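Local coordinates for 190aa long hypothetical protein (Pyrococcus horikoshii, PDB 2DDZ) that is of unknown function, assembles as a hexamer and belongs to a family probably related to class II aminoacyl-tRNA synthetases, at residues 23-28 against 36-41. Numbering follows the deposited sequence.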
loop_
_atom_site.group_PDB
_atom_site.type_symbol
_atom_site.label_atom_id
_atom_site.label_comp_id
_atom_site.label_asym_id
_atom_site.label_seq_id
_atom_site.Cartn_x
_atom_site.Cartn_y
_atom_site.Cartn_z
ATOM N N SER E 23 19.616 1.952 -2.083
ATOM C CA SER E 23 18.830 3.051 -1.552
ATOM C C SER E 23 19.671 4.082 -0.830
ATOM O O SER E 23 20.656 3.748 -0.173
ATOM C CB SER E 23 17.724 2.539 -0.611
ATOM O OG SER E 23 18.248 1.919 0.555
ATOM N N HIS E 24 19.253 5.336 -0.965
ATOM C CA HIS E 24 19.910 6.475 -0.344
ATOM C C HIS E 24 21.318 6.718 -0.882
ATOM O O HIS E 24 22.099 7.433 -0.272
ATOM C CB HIS E 24 19.943 6.302 1.178
ATOM C CG HIS E 24 18.602 6.445 1.837
ATOM N ND1 HIS E 24 17.992 7.667 2.031
ATOM C CD2 HIS E 24 17.776 5.521 2.384
ATOM C CE1 HIS E 24 16.851 7.490 2.675
ATOM N NE2 HIS E 24 16.697 6.197 2.901
ATOM N N TRP E 25 21.629 6.144 -2.042
ATOM C CA TRP E 25 22.948 6.325 -2.633
ATOM C C TRP E 25 23.296 7.809 -2.826
ATOM O O TRP E 25 24.329 8.281 -2.348
ATOM C CB TRP E 25 23.032 5.600 -3.973
ATOM C CG TRP E 25 24.367 5.728 -4.620
ATOM C CD1 TRP E 25 25.527 5.143 -4.216
ATOM C CD2 TRP E 25 24.692 6.521 -5.768
ATOM N NE1 TRP E 25 26.558 5.522 -5.041
ATOM C CE2 TRP E 25 26.076 6.367 -6.002
ATOM C CE3 TRP E 25 23.950 7.346 -6.620
ATOM C CZ2 TRP E 25 26.737 7.008 -7.058
ATOM C CZ3 TRP E 25 24.610 7.988 -7.678
ATOM C CH2 TRP E 25 25.990 7.812 -7.884
ATOM N N ALA E 26 22.421 8.529 -3.528
ATOM C CA ALA E 26 22.605 9.947 -3.791
ATOM C C ALA E 26 22.737 10.757 -2.503
ATOM O O ALA E 26 23.564 11.660 -2.419
ATOM C CB ALA E 26 21.432 10.493 -4.639
ATOM N N TYR E 27 21.925 10.441 -1.501
ATOM C CA TYR E 27 21.968 11.182 -0.255
ATOM C C TYR E 27 23.201 10.851 0.566
ATOM O O TYR E 27 23.800 11.731 1.196
ATOM C CB TYR E 27 20.694 10.929 0.556
ATOM C CG TYR E 27 20.641 11.698 1.857
ATOM C CD1 TYR E 27 20.707 13.095 1.871
ATOM C CD2 TYR E 27 20.578 11.027 3.080
ATOM C CE1 TYR E 27 20.723 13.806 3.071
ATOM C CE2 TYR E 27 20.588 11.725 4.288
ATOM C CZ TYR E 27 20.666 13.111 4.277
ATOM O OH TYR E 27 20.715 13.787 5.471
ATOM N N ARG E 28 23.607 9.588 0.547
ATOM C CA ARG E 28 24.786 9.168 1.304
ATOM C C ARG E 28 26.059 9.792 0.748
ATOM O O ARG E 28 26.904 10.260 1.503
ATOM C CB ARG E 28 24.915 7.645 1.260
ATOM C CG ARG E 28 24.351 6.940 2.462
ATOM C CD ARG E 28 24.602 5.428 2.391
ATOM N NE ARG E 28 23.730 4.657 1.479
ATOM C CZ ARG E 28 24.068 4.215 0.262
ATOM N NH1 ARG E 28 23.198 3.514 -0.445
ATOM N NH2 ARG E 28 25.261 4.473 -0.257
ATOM N N SER E 36 15.583 12.132 -6.583
ATOM C CA SER E 36 16.737 12.644 -7.307
ATOM C C SER E 36 17.226 11.847 -8.514
ATOM O O SER E 36 16.967 10.647 -8.668
ATOM C CB SER E 36 17.917 12.834 -6.350
ATOM O OG SER E 36 18.439 11.588 -5.926
ATOM N N LEU E 37 17.955 12.556 -9.370
ATOM C CA LEU E 37 18.554 11.992 -10.557
ATOM C C LEU E 37 20.005 12.470 -10.528
ATOM O O LEU E 37 20.267 13.668 -10.429
ATOM C CB LEU E 37 17.835 12.494 -11.812
ATOM C CG LEU E 37 18.499 12.149 -13.155
ATOM C CD1 LEU E 37 18.624 10.634 -13.348
ATOM C CD2 LEU E 37 17.681 12.761 -14.263
ATOM N N VAL E 38 20.934 11.521 -10.569
ATOM C CA VAL E 38 22.362 11.815 -10.562
ATOM C C VAL E 38 22.941 11.277 -11.864
ATOM O O VAL E 38 22.828 10.093 -12.161
ATOM C CB VAL E 38 23.080 11.125 -9.386
ATOM C CG1 VAL E 38 24.575 11.461 -9.419
ATOM C CG2 VAL E 38 22.462 11.567 -8.067
ATOM N N VAL E 39 23.565 12.157 -12.635
ATOM C CA VAL E 39 24.142 11.778 -13.919
ATOM C C VAL E 39 25.646 11.915 -13.895
ATOM O O VAL E 39 26.184 12.948 -13.499
ATOM C CB VAL E 39 23.560 12.648 -15.035
ATOM C CG1 VAL E 39 24.127 12.241 -16.376
ATOM C CG2 VAL E 39 22.034 12.524 -15.021
ATOM N N PHE E 40 26.324 10.855 -14.309
ATOM C CA PHE E 40 27.772 10.855 -14.350
ATOM C C PHE E 40 28.294 10.019 -15.511
ATOM O O PHE E 40 27.524 9.417 -16.268
ATOM C CB PHE E 40 28.348 10.326 -13.037
ATOM C CG PHE E 40 27.809 8.983 -12.629
ATOM C CD1 PHE E 40 26.486 8.851 -12.221
ATOM C CD2 PHE E 40 28.625 7.852 -12.633
ATOM C CE1 PHE E 40 25.983 7.615 -11.785
ATOM C CE2 PHE E 40 28.134 6.603 -12.198
ATOM C CZ PHE E 40 26.807 6.484 -11.783
ATOM N N ARG E 41 29.616 9.991 -15.649
ATOM C CA ARG E 41 30.267 9.238 -16.705
ATOM C C ARG E 41 31.415 8.425 -16.115
ATOM O O ARG E 41 32.050 8.835 -15.137
ATOM C CB ARG E 41 30.779 10.192 -17.791
ATOM C CG ARG E 41 31.330 9.514 -19.037
ATOM C CD ARG E 41 31.811 10.563 -20.045
ATOM N NE ARG E 41 32.442 9.986 -21.235
ATOM C CZ ARG E 41 32.992 10.699 -22.219
ATOM N NH1 ARG E 41 32.996 12.025 -22.167
ATOM N NH2 ARG E 41 33.538 10.086 -23.260
#
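The six-membered ring of Trp25 and the ring of Phe40 meet obliquely, their planes inclined at 39° and their centroids 5.8 Å apart. The two side chains approach from opposite directions, Trp25 CH2 lying 3.9 Å from Phe40 CE1. Each ring has a second aromatic partner: Phe30 meets Trp25 edge-to-face, and His70 stacks on Phe40. Arg28 lays one guanidinium face over Trp25 CA and His24 O, while Arg28 NH1 bonds Ser23 O at 2.6 Å (N-H...O 143°), the donor lying above the carbonyl plane. The neighbouring indole carbon, CZ3 of Trp25, lies 3.9 Å from both CB and CG1 of Val38. With CG anti to the backbone N (chi1 -179°), the six-membered ring of the indole is carried over to Val38 and Phe40. Residues 25-30 form the helix of a beta-alpha-beta unit running from strand 5-8 to the parallel strand 36-45, and this contact packs its first turn on the second strand. Ser36, Val38 and Phe40 face the helix, whereas Leu37 and Val39 face helix 161-184 across the sheet. At the start of the strand, Ala26 CB sits 3.7 Å from Val38 CG2 and 3.4 Å from Ser36 OG; so small a side chain is consistent with close helix-strand approach. Replacing Trp25 with an alanine would probably leave Val38 CG1 and Phe40 CE1 without the indole they pack on and open a gap between helix and strand. A guanidine, probably the one bound by Arg12, Ile14, Asn29 and Phe30, lies about 4 Å from the Trp25 side chain (nearest atoms).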